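Local atomic coordinates of cobalt-precorrin-5B C(1)-methyltransferase (Archaeoglobus fulgidus, PDB entry 1SR8), a protein that probably catalyses the S-adenosylmethionine-dependent methylation of C-1 in cobalt-precorrin-5B, giving cobalt-precorrin-6A, in the anaerobic route to adenosylcobalamin. Residues 129-133 with 134-138. Residues are numbered along the deposited sequence; the frame is centred on the assembly and turned at random.
Sequences KAVSR and SAKLQ
Ser132 caps the first turn of helix 133-149 by accepting a hydrogen bond from the backbone of Ala135. Ser132 OG lies 3.3 Å from Ala135 N, with an N-H...O angle of 165°. A chi1 of 76° places the hydroxyl between its own backbone N and carbonyl carbon, turned toward the start of the helix. The methyl of Ala135 lies close by, with CB 3.4 Å from Ser132 OG. The carbonyl of the same serine starts the regular bonding: Ser132 O accepts a hydrogen bond from Lys136 N at 2.8 Å. Arg133 O then accepts one from Leu137 N at 2.9 Å.

Just before the cap, Val131 packs on the same turn. Val131 CG1, anti to the backbone N, reaches Ala135 CB at 3.9 Å and also meets Lys136 N. On the exposed side, the extended Arg133 chain carries its guanidinium past Leu137. Leu137 CD1 sits over one face of the guanidinium, 4.1 Å from Arg133 CZ.

Farther out, Val131 also touches Phe118 of strand 115-118. Backbone hydrogen bonds join Ala130 and Ser132 to Ile183. The loop from strand 128-129 carries an inverse gamma turn centred on Ala130 and ends in a serine N-cap at the start of helix 133-149.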
# COMPACT_ATOMS: atom_id res chain seq x y z
N LYS A 129 -9.86 -15.75 7.91
CA LYS A 129 -10.10 -14.40 7.41
C LYS A 129 -9.00 -13.93 6.47
O LYS A 129 -7.81 -14.11 6.74
CB LYS A 129 -10.25 -13.43 8.59
CG LYS A 129 -11.60 -13.52 9.30
CD LYS A 129 -12.73 -12.96 8.41
CE LYS A 129 -14.11 -13.04 9.08
NZ LYS A 129 -15.15 -12.33 8.27
N ALA A 130 -9.41 -13.33 5.35
CA ALA A 130 -8.48 -12.84 4.33
C ALA A 130 -7.76 -11.53 4.71
O ALA A 130 -8.03 -10.48 4.14
CB ALA A 130 -9.23 -12.66 3.01
N VAL A 131 -6.83 -11.63 5.66
CA VAL A 131 -6.02 -10.50 6.13
C VAL A 131 -4.56 -10.89 5.90
O VAL A 131 -4.06 -11.84 6.51
CB VAL A 131 -6.24 -10.24 7.63
CG1 VAL A 131 -5.47 -9.00 8.06
CG2 VAL A 131 -7.73 -10.09 7.93
N SER A 132 -3.85 -10.18 5.03
CA SER A 132 -2.46 -10.51 4.75
C SER A 132 -1.58 -10.39 5.99
O SER A 132 -1.96 -9.79 6.99
CB SER A 132 -1.90 -9.62 3.64
OG SER A 132 -1.62 -8.33 4.13
N ARG A 133 -0.39 -10.98 5.90
CA ARG A 133 0.57 -10.96 7.00
C ARG A 133 0.91 -9.54 7.40
O ARG A 133 0.86 -9.19 8.57
CB ARG A 133 1.85 -11.72 6.59
CG ARG A 133 3.05 -11.53 7.52
CD ARG A 133 4.21 -12.41 7.06
NE ARG A 133 5.44 -12.26 7.85
CZ ARG A 133 6.25 -11.22 7.79
NH1 ARG A 133 5.97 -10.21 6.98
NH2 ARG A 133 7.36 -11.20 8.51
N SER A 134 1.26 -8.72 6.41
CA SER A 134 1.62 -7.32 6.64
C SER A 134 0.51 -6.57 7.36
O SER A 134 0.76 -5.87 8.34
CB SER A 134 1.92 -6.62 5.32
OG SER A 134 3.00 -7.23 4.65
N ALA A 135 -0.70 -6.70 6.83
CA ALA A 135 -1.87 -6.05 7.39
C ALA A 135 -2.12 -6.52 8.82
O ALA A 135 -2.39 -5.72 9.72
CB ALA A 135 -3.09 -6.35 6.53
N LYS A 136 -2.01 -7.82 9.02
CA LYS A 136 -2.25 -8.39 10.33
C LYS A 136 -1.25 -7.89 11.38
O LYS A 136 -1.65 -7.51 12.49
CB LYS A 136 -2.20 -9.91 10.26
CG LYS A 136 -2.56 -10.59 11.57
CD LYS A 136 -3.96 -10.19 12.03
CE LYS A 136 -4.35 -10.96 13.29
NZ LYS A 136 -4.29 -12.45 13.09
N LEU A 137 0.03 -7.86 11.03
CA LEU A 137 1.02 -7.40 11.99
C LEU A 137 0.83 -5.92 12.28
O LEU A 137 1.02 -5.48 13.41
CB LEU A 137 2.43 -7.65 11.47
CG LEU A 137 2.85 -9.12 11.37
CD1 LEU A 137 4.29 -9.21 10.83
CD2 LEU A 137 2.72 -9.78 12.74
N GLN A 138 0.45 -5.16 11.25
CA GLN A 138 0.22 -3.72 11.38
C GLN A 138 -0.93 -3.44 12.33
O GLN A 138 -0.80 -2.62 13.23
CB GLN A 138 -0.11 -3.10 10.02
CG GLN A 138 -0.40 -1.61 10.10
CD GLN A 138 -0.86 -1.03 8.78
OE1 GLN A 138 -1.32 -1.77 7.90
NE2 GLN A 138 -0.76 0.29 8.63